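Local coordinates for protein dihydrodipicolinate synthase (Bacillus clausii KSM-K16, PDB 3E96) that probably acts as a 4-hydroxy-tetrahydrodipicolinate synthase, a Schiff-base-forming lyase of the DapA family built on a TIM barrel, at residues L98-K103 with E134-P139; A107-I112 with P139-F144; Q161-V166 with H187-I192. All blocks are in the same frame, centred on the assembly; numbering follows the deposited sequence.

Overall arrangement
Following the chain from the N terminus, helix 92-105 is the first element to take part and opens contact 1; strand 109-112 of the barrel then opens contact 2. Helix 122-136 follows on the outside, and its end returns to helix 92-105 and closes contact 1. After a short loop the chain enters strand 140-144, which closes contact 2. The two loops therefore cross, and the two contacts share Pro139. Contact 3 comes later in series, opened by residues 161-166 and closed by residues 187-192. Strands 140-144 and 163-168 are sheet neighbours, so contacts 2 and 3 belong to one barrel wall, contact 1 joining helix 92-105 to the end of helix 122-136 and the loop leading back into the barrel.

Contact 1: residues L98-K103 with E134-P139; sequences LGNAAK and EALDFP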
loop_
_atom_site.group_PDB
_atom_site.type_symbol
_atom_site.label_atom_id
_atom_site.label_comp_id
_atom_site.label_asym_id
_atom_site.label_seq_id
_atom_site.Cartn_x
_atom_site.Cartn_y
_atom_site.Cartn_z
ATOM N N LEU B 98 -2.851 -4.366 16.412
ATOM C CA LEU B 98 -2.132 -3.114 16.643
ATOM C C LEU B 98 -2.979 -2.165 17.486
ATOM O O LEU B 98 -2.462 -1.468 18.356
ATOM C CB LEU B 98 -1.781 -2.440 15.310
ATOM C CG LEU B 98 -0.650 -3.038 14.468
ATOM C CD1 LEU B 98 -0.684 -2.415 13.073
ATOM C CD2 LEU B 98 0.694 -2.776 15.134
ATOM N N GLY B 99 -4.282 -2.138 17.219
ATOM C CA GLY B 99 -5.180 -1.273 17.966
ATOM C C GLY B 99 -5.253 -1.654 19.437
ATOM O O GLY B 99 -5.187 -0.795 20.318
ATOM N N ASN B 100 -5.399 -2.945 19.706
ATOM C CA ASN B 100 -5.469 -3.424 21.080
ATOM C C ASN B 100 -4.143 -3.172 21.800
ATOM O O ASN B 100 -4.117 -2.926 23.007
ATOM C CB ASN B 100 -5.823 -4.913 21.094
ATOM C CG ASN B 100 -7.314 -5.153 20.956
ATOM O OD1 ASN B 100 -7.749 -6.164 20.404
ATOM N ND2 ASN B 100 -8.107 -4.227 21.474
ATOM N N ALA B 101 -3.044 -3.221 21.053
ATOM C CA ALA B 101 -1.723 -2.974 21.625
ATOM C C ALA B 101 -1.613 -1.502 22.029
ATOM O O ALA B 101 -1.113 -1.179 23.108
ATOM C CB ALA B 101 -0.637 -3.327 20.611
ATOM N N ALA B 102 -2.082 -0.612 21.159
ATOM C CA ALA B 102 -2.043 0.822 21.441
ATOM C C ALA B 102 -2.903 1.132 22.667
ATOM O O ALA B 102 -2.530 1.954 23.508
ATOM C CB ALA B 102 -2.549 1.606 20.236
ATOM N N LYS B 103 -4.059 0.478 22.759
ATOM C CA LYS B 103 -4.959 0.680 23.893
ATOM C C LYS B 103 -4.250 0.299 25.187
ATOM O O LYS B 103 -4.244 1.058 26.158
ATOM C CB LYS B 103 -6.214 -0.182 23.738
ATOM C CG LYS B 103 -7.136 0.251 22.611
ATOM C CD LYS B 103 -8.157 -0.829 22.277
ATOM C CE LYS B 103 -9.002 -1.217 23.483
ATOM N NZ LYS B 103 -9.946 -2.311 23.124
ATOM N N GLU B 134 -15.624 -1.620 15.399
ATOM C CA GLU B 134 -16.488 -2.384 16.292
ATOM C C GLU B 134 -15.699 -3.359 17.161
ATOM O O GLU B 134 -16.000 -3.523 18.344
ATOM C CB GLU B 134 -17.563 -3.134 15.496
ATOM C CG GLU B 134 -18.451 -2.215 14.668
ATOM C CD GLU B 134 -19.707 -2.897 14.153
ATOM O OE1 GLU B 134 -19.620 -4.055 13.698
ATOM O OE2 GLU B 134 -20.785 -2.267 14.189
ATOM N N ALA B 135 -14.684 -3.995 16.585
ATOM C CA ALA B 135 -13.866 -4.944 17.331
ATOM C C ALA B 135 -13.054 -4.256 18.425
ATOM O O ALA B 135 -12.916 -4.778 19.535
ATOM C CB ALA B 135 -12.929 -5.695 16.383
ATOM N N LEU B 136 -12.518 -3.079 18.119
ATOM C CA LEU B 136 -11.706 -2.355 19.090
ATOM C C LEU B 136 -12.504 -1.675 20.193
ATOM O O LEU B 136 -12.041 -1.600 21.332
ATOM C CB LEU B 136 -10.838 -1.308 18.386
ATOM C CG LEU B 136 -9.690 -1.828 17.517
ATOM C CD1 LEU B 136 -8.976 -0.647 16.862
ATOM C CD2 LEU B 136 -8.712 -2.636 18.372
ATOM N N ASP B 137 -13.690 -1.175 19.856
ATOM C CA ASP B 137 -14.527 -0.482 20.832
ATOM C C ASP B 137 -13.636 0.539 21.542
ATOM O O ASP B 137 -13.550 0.576 22.772
ATOM C CB ASP B 137 -15.102 -1.492 21.831
ATOM C CG ASP B 137 -16.114 -0.870 22.776
ATOM O OD1 ASP B 137 -16.992 -0.121 22.298
ATOM O OD2 ASP B 137 -16.039 -1.140 23.994
ATOM N N PHE B 138 -12.974 1.366 20.741
ATOM C CA PHE B 138 -12.044 2.374 21.235
ATOM C C PHE B 138 -12.138 3.557 20.265
ATOM O O PHE B 138 -12.401 3.360 19.078
ATOM C CB PHE B 138 -10.637 1.764 21.211
ATOM C CG PHE B 138 -9.593 2.571 21.917
ATOM C CD1 PHE B 138 -9.663 2.782 23.290
ATOM C CD2 PHE B 138 -8.503 3.074 21.217
ATOM C CE1 PHE B 138 -8.660 3.478 23.954
ATOM C CE2 PHE B 138 -7.493 3.771 21.872
ATOM C CZ PHE B 138 -7.573 3.972 23.245
ATOM N N PRO B 139 -11.934 4.796 20.751
ATOM C CA PRO B 139 -12.017 5.962 19.863
ATOM C C PRO B 139 -11.166 5.767 18.617
ATOM O O PRO B 139 -9.983 5.433 18.712
ATOM C CB PRO B 139 -11.528 7.101 20.748
ATOM C CG PRO B 139 -12.066 6.693 22.098
ATOM C CD PRO B 139 -11.690 5.221 22.143
#
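Helix 92-105 meets the last turn of helix 122-136 and the loop after it, packing two neighbouring outer helices of the TIM barrel where the second returns to the sheet, with Asn100 nearest Leu136 (CA to CA 6.6 Å) and Lys103 nearest Phe138. Lys103 carries most of the meeting. Its aliphatic chain lies across the Phe138 ring, the two side chains running past each other in opposite directions, and CG sits over the middle of one face, 3.4 Å from the ring centroid and 9° off the normal, a CH-pi contact. The other face of the same ring is covered toward its rim by Pro139 CD, so the phenyl is held between the two. A bend in the lysine chain at chi3 (57°) then carries the ammonium group past the ring to the helix end, where Lys103 NZ donates to Leu136 O at 2.8 Å, in the carbonyl plane. Leu136 fills the other end of the interface: its CD1 lies 4.0 Å from Gly99 CA, close against the helix backbone where glycine has no side chain, while CD2 reaches toward Asn100. Leu136 and Phe138 also touch Val110 of the barrel strand. Asp137, with positive phi, turns the chain out of the helix. The lysine thus works in two ways: its CG methylene packs on the face of an aromatic ring, and its charged end donates a hydrogen bond to a carbonyl of the last helical residue, where the helix dipole would be expected to welcome a positive charge.

Contact 2: residues A107-I112 with P139-F144; sequences ADAVMI and PSLVYF
Leu141 O accepts the shortest bond between the strands, from Ile112 N at 2.8 Å, with an almost straight N-H...O angle of 175° although the donor is tilted 28° from the carbonyl plane. Met111 CA also lies 3.5 Å from this oxygen, in a CA-H...O contact. Val110 N to Pro139 O, Leu141 N to Val110 O and Tyr143 N to Ile112 O complete the ladder of a parallel pair, in which Val110 faces Ser140, Met111 faces Leu141 and Ile112 faces Val142. Met111 and Leu141 point to one face; the Tyr143 side chain runs beside that of Met111, both pointing the same way. With Met111 CG anti to the backbone N (chi1 173°) and the chain extended at chi2, SD comes to 4.0 Å from Tyr143 CD1, an oblique Met-aromatic contact. Tyr143 is the predicted proton donor/acceptor and Met111 also touches Lys167, the predicted Schiff-base lysine, so Met111 and Tyr143 probably border the active site; Tyr143 OH is hydrogen-bonded to Gly194 O. On the other face Val110 CG2 packs 3.5 Å from Ser140 OG, which bonds to Phe138 O. At the start of the pair Ala109 CB rests on Pro139 CB at 3.7 Å. Strand 83-88 lies on the far side of strand 109-112, strand 163-168 flanks strand 140-144, and Phe129 of helix 122-136 packs from outside on Ile112 and Val142, completing a beta-alpha-beta unit.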
loop_
_atom_site.group_PDB
_atom_site.type_symbol
_atom_site.label_atom_id
_atom_site.label_comp_id
_atom_site.label_asym_id
_atom_site.label_seq_id
_atom_site.Cartn_x
_atom_site.Cartn_y
_atom_site.Cartn_z
ATOM N N ALA B 107 -2.570 4.630 24.704
ATOM C CA ALA B 107 -2.953 5.584 23.666
ATOM C C ALA B 107 -4.369 6.065 23.956
ATOM O O ALA B 107 -5.120 5.402 24.668
ATOM C CB ALA B 107 -2.897 4.926 22.293
ATOM N N ASP B 108 -4.732 7.214 23.393
ATOM C CA ASP B 108 -6.055 7.791 23.600
ATOM C C ASP B 108 -7.032 7.399 22.506
ATOM O O ASP B 108 -8.245 7.387 22.712
ATOM C CB ASP B 108 -5.936 9.311 23.674
ATOM C CG ASP B 108 -5.097 9.762 24.845
ATOM O OD1 ASP B 108 -5.547 9.579 25.998
ATOM O OD2 ASP B 108 -3.985 10.284 24.616
ATOM N N ALA B 109 -6.496 7.078 21.336
ATOM C CA ALA B 109 -7.318 6.681 20.205
ATOM C C ALA B 109 -6.415 6.078 19.140
ATOM O O ALA B 109 -5.195 6.050 19.297
ATOM C CB ALA B 109 -8.046 7.901 19.634
ATOM N N VAL B 110 -7.023 5.585 18.068
ATOM C CA VAL B 110 -6.268 5.028 16.953
ATOM C C VAL B 110 -6.705 5.715 15.669
ATOM O O VAL B 110 -7.818 6.245 15.587
ATOM C CB VAL B 110 -6.515 3.503 16.773
ATOM C CG1 VAL B 110 -6.001 2.739 17.979
ATOM C CG2 VAL B 110 -8.001 3.235 16.545
ATOM N N MET B 111 -5.811 5.737 14.685
ATOM C CA MET B 111 -6.122 6.289 13.371
ATOM C C MET B 111 -5.962 5.108 12.426
ATOM O O MET B 111 -4.879 4.529 12.312
ATOM C CB MET B 111 -5.148 7.396 12.944
ATOM C CG MET B 111 -5.380 7.867 11.483
ATOM S SD MET B 111 -4.092 8.945 10.805
ATOM C CE MET B 111 -2.758 7.775 10.594
ATOM N N ILE B 112 -7.044 4.731 11.763
ATOM C CA ILE B 112 -6.972 3.614 10.841
ATOM C C ILE B 112 -6.554 4.136 9.474
ATOM O O ILE B 112 -7.278 4.916 8.848
ATOM C CB ILE B 112 -8.331 2.899 10.706
ATOM C CG1 ILE B 112 -8.900 2.585 12.094
ATOM C CG2 ILE B 112 -8.152 1.603 9.920
ATOM C CD1 ILE B 112 -10.300 1.979 12.052
ATOM N N PRO B 139 -11.934 4.796 20.751
ATOM C CA PRO B 139 -12.017 5.962 19.863
ATOM C C PRO B 139 -11.166 5.767 18.617
ATOM O O PRO B 139 -9.983 5.433 18.712
ATOM C CB PRO B 139 -11.528 7.101 20.748
ATOM C CG PRO B 139 -12.066 6.693 22.098
ATOM C CD PRO B 139 -11.690 5.221 22.143
ATOM N N SER B 140 -11.774 5.976 17.453
ATOM C CA SER B 140 -11.079 5.775 16.188
ATOM C C SER B 140 -11.275 6.894 15.179
ATOM O O SER B 140 -12.324 7.539 15.143
ATOM C CB SER B 140 -11.561 4.479 15.520
ATOM O OG SER B 140 -11.502 3.368 16.394
ATOM N N LEU B 141 -10.248 7.110 14.363
ATOM C CA LEU B 141 -10.304 8.077 13.275
ATOM C C LEU B 141 -9.986 7.249 12.040
ATOM O O LEU B 141 -9.359 6.192 12.146
ATOM C CB LEU B 141 -9.240 9.168 13.405
ATOM C CG LEU B 141 -9.366 10.213 14.508
ATOM C CD1 LEU B 141 -8.895 9.630 15.830
ATOM C CD2 LEU B 141 -8.526 11.421 14.138
ATOM N N VAL B 142 -10.429 7.708 10.877
ATOM C CA VAL B 142 -10.127 7.006 9.639
ATOM C C VAL B 142 -9.444 7.982 8.687
ATOM O O VAL B 142 -9.793 9.169 8.647
ATOM C CB VAL B 142 -11.401 6.445 8.958
ATOM C CG1 VAL B 142 -12.101 5.453 9.889
ATOM C CG2 VAL B 142 -12.329 7.575 8.579
ATOM N N TYR B 143 -8.452 7.487 7.950
ATOM C CA TYR B 143 -7.727 8.297 6.978
ATOM C C TYR B 143 -8.344 7.914 5.635
ATOM O O TYR B 143 -8.121 6.817 5.125
ATOM C CB TYR B 143 -6.230 7.960 6.986
ATOM C CG TYR B 143 -5.384 9.042 6.348
ATOM C CD1 TYR B 143 -5.022 10.185 7.067
ATOM C CD2 TYR B 143 -4.981 8.948 5.018
ATOM C CE1 TYR B 143 -4.277 11.209 6.473
ATOM C CE2 TYR B 143 -4.239 9.963 4.415
ATOM C CZ TYR B 143 -3.891 11.089 5.147
ATOM O OH TYR B 143 -3.164 12.097 4.552
ATOM N N PHE B 144 -9.121 8.834 5.076
ATOM C CA PHE B 144 -9.857 8.623 3.829
ATOM C C PHE B 144 -9.151 9.370 2.694
ATOM O O PHE B 144 -9.227 10.596 2.621
ATOM C CB PHE B 144 -11.272 9.171 4.034
ATOM C CG PHE B 144 -12.298 8.608 3.100
ATOM C CD1 PHE B 144 -12.781 7.316 3.276
ATOM C CD2 PHE B 144 -12.800 9.380 2.060
ATOM C CE1 PHE B 144 -13.758 6.800 2.429
ATOM C CE2 PHE B 144 -13.774 8.878 1.205
ATOM C CZ PHE B 144 -14.255 7.579 1.391
#

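Contact 3: residues Q161-V166 with H187-I192; sequences QNLVGV and HQIAWI
Val166 is the apolar centre of this parallel strand pair in the TIM barrel, where strand 163-168, helix 173-180 and strand 190-193 form a beta-alpha-beta unit. Its side chain lies alongside that of Trp191, pointing the same way, and Val166 CB comes obliquely to the indole at CZ3, 3.7 Å away. Val166 CG1 is anti to the backbone N (chi1 172°), which turns the other methyl, CG2, to Ile189 CG2 at 3.8 Å. The same Ile189 methyl sits over the middle of one Trp191 ring face, 4.1 Å above the plane, and Leu154 of helix 152-157 touches both Val166 and Trp191. Further out, Ile189 CD1 packs on Leu163 CG at 4.0 Å. Gly165 pairs with Ala190 at a CA to CA distance of 4.3 Å. The Ile192 side chain lies about 4 Å, nearest atoms, from that of Lys167, the predicted Schiff-base residue. The polar side of the contact is the backbone ladder: Ala190 N to Val164 O, Val166 N to Ala190 O and Ile192 N to Val166 O. The first is the most bent at its acceptor, with a C=O...N angle of 130° and Ala190 N tilted 34° from the plane of the Val164 carbonyl.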
loop_
_atom_site.group_PDB
_atom_site.type_symbol
_atom_site.label_atom_id
_atom_site.label_comp_id
_atom_site.label_asym_id
_atom_site.label_seq_id
_atom_site.Cartn_x
_atom_site.Cartn_y
_atom_site.Cartn_z
ATOM N N GLN B 161 -20.521 4.931 17.268
ATOM C CA GLN B 161 -20.194 5.690 18.466
ATOM C C GLN B 161 -18.707 5.980 18.618
ATOM O O GLN B 161 -18.321 7.063 19.057
ATOM C CB GLN B 161 -20.692 4.941 19.706
ATOM C CG GLN B 161 -22.177 5.105 19.945
ATOM C CD GLN B 161 -22.539 6.522 20.350
ATOM O OE1 GLN B 161 -23.698 6.928 20.266
ATOM N NE2 GLN B 161 -21.545 7.279 20.806
ATOM N N ASN B 162 -17.867 5.019 18.251
ATOM C CA ASN B 162 -16.435 5.209 18.395
ATOM C C ASN B 162 -15.709 5.887 17.242
ATOM O O ASN B 162 -14.490 6.033 17.284
ATOM C CB ASN B 162 -15.775 3.877 18.743
ATOM C CG ASN B 162 -16.015 3.485 20.186
ATOM O OD1 ASN B 162 -16.304 2.329 20.494
ATOM N ND2 ASN B 162 -15.889 4.456 21.085
ATOM N N LEU B 163 -16.439 6.294 16.208
ATOM C CA LEU B 163 -15.794 7.012 15.112
ATOM C C LEU B 163 -15.833 8.464 15.579
ATOM O O LEU B 163 -16.894 9.100 15.576
ATOM C CB LEU B 163 -16.566 6.860 13.797
ATOM C CG LEU B 163 -15.924 7.623 12.629
ATOM C CD1 LEU B 163 -14.562 7.018 12.311
ATOM C CD2 LEU B 163 -16.817 7.568 11.409
ATOM N N VAL B 164 -14.683 8.984 15.999
ATOM C CA VAL B 164 -14.621 10.347 16.510
ATOM C C VAL B 164 -14.093 11.377 15.527
ATOM O O VAL B 164 -14.171 12.577 15.785
ATOM C CB VAL B 164 -13.767 10.420 17.800
ATOM C CG1 VAL B 164 -14.374 9.533 18.871
ATOM C CG2 VAL B 164 -12.335 9.994 17.512
ATOM N N GLY B 165 -13.551 10.917 14.408
ATOM C CA GLY B 165 -13.030 11.859 13.442
ATOM C C GLY B 165 -12.628 11.249 12.124
ATOM O O GLY B 165 -12.447 10.039 11.998
ATOM N N VAL B 166 -12.497 12.109 11.124
ATOM C CA VAL B 166 -12.105 11.675 9.800
ATOM C C VAL B 166 -11.014 12.596 9.281
ATOM O O VAL B 166 -11.175 13.816 9.277
ATOM C CB VAL B 166 -13.288 11.745 8.805
ATOM C CG1 VAL B 166 -12.795 11.461 7.388
ATOM C CG2 VAL B 166 -14.373 10.753 9.200
ATOM N N HIS B 187 -24.021 12.796 14.848
ATOM C CA HIS B 187 -22.912 11.852 14.845
ATOM C C HIS B 187 -21.575 12.414 15.320
ATOM O O HIS B 187 -20.616 11.667 15.524
ATOM C CB HIS B 187 -22.792 11.218 13.463
ATOM C CG HIS B 187 -24.040 10.512 13.033
ATOM N ND1 HIS B 187 -24.777 9.722 13.890
ATOM C CD2 HIS B 187 -24.694 10.492 11.848
ATOM C CE1 HIS B 187 -25.832 9.248 13.253
ATOM N NE2 HIS B 187 -25.806 9.700 12.012
ATOM N N GLN B 188 -21.525 13.727 15.513
ATOM C CA GLN B 188 -20.329 14.404 16.002
ATOM C C GLN B 188 -19.024 13.837 15.457
ATOM O O GLN B 188 -18.443 12.915 16.030
ATOM C CB GLN B 188 -20.316 14.355 17.532
ATOM C CG GLN B 188 -21.576 14.939 18.156
ATOM C CD GLN B 188 -21.642 14.741 19.657
ATOM O OE1 GLN B 188 -20.791 15.234 20.401
ATOM N NE2 GLN B 188 -22.658 14.013 20.113
ATOM N N ILE B 189 -18.560 14.402 14.349
ATOM C CA ILE B 189 -17.321 13.954 13.734
ATOM C C ILE B 189 -16.342 15.119 13.643
ATOM O O ILE B 189 -16.708 16.212 13.213
ATOM C CB ILE B 189 -17.575 13.420 12.302
ATOM C CG1 ILE B 189 -18.534 12.228 12.343
ATOM C CG2 ILE B 189 -16.257 13.044 11.641
ATOM C CD1 ILE B 189 -18.013 11.031 13.115
ATOM N N ALA B 190 -15.105 14.900 14.070
ATOM C CA ALA B 190 -14.103 15.946 13.967
ATOM C C ALA B 190 -13.615 15.868 12.525
ATOM O O ALA B 190 -13.098 14.836 12.104
ATOM C CB ALA B 190 -12.949 15.676 14.925
ATOM N N TRP B 191 -13.797 16.937 11.758
ATOM C CA TRP B 191 -13.346 16.939 10.369
ATOM C C TRP B 191 -11.953 17.538 10.288
ATOM O O TRP B 191 -11.763 18.727 10.537
ATOM C CB TRP B 191 -14.316 17.729 9.491
ATOM C CG TRP B 191 -15.605 17.008 9.271
ATOM C CD1 TRP B 191 -16.822 17.300 9.830
ATOM C CD2 TRP B 191 -15.806 15.856 8.447
ATOM N NE1 TRP B 191 -17.767 16.395 9.398
ATOM C CE2 TRP B 191 -17.170 15.499 8.549
ATOM C CE3 TRP B 191 -14.965 15.088 7.628
ATOM C CZ2 TRP B 191 -17.712 14.406 7.862
ATOM C CZ3 TRP B 191 -15.506 13.997 6.944
ATOM C CH2 TRP B 191 -16.868 13.670 7.067
ATOM N N ILE B 192 -10.984 16.701 9.926
ATOM C CA ILE B 192 -9.583 17.109 9.846
ATOM C C ILE B 192 -9.019 17.089 8.426
ATOM O O ILE B 192 -9.195 16.117 7.693
ATOM C CB ILE B 192 -8.718 16.164 10.719
ATOM C CG1 ILE B 192 -9.213 16.213 12.167
ATOM C CG2 ILE B 192 -7.239 16.561 10.643
ATOM C CD1 ILE B 192 -8.703 15.066 13.031
#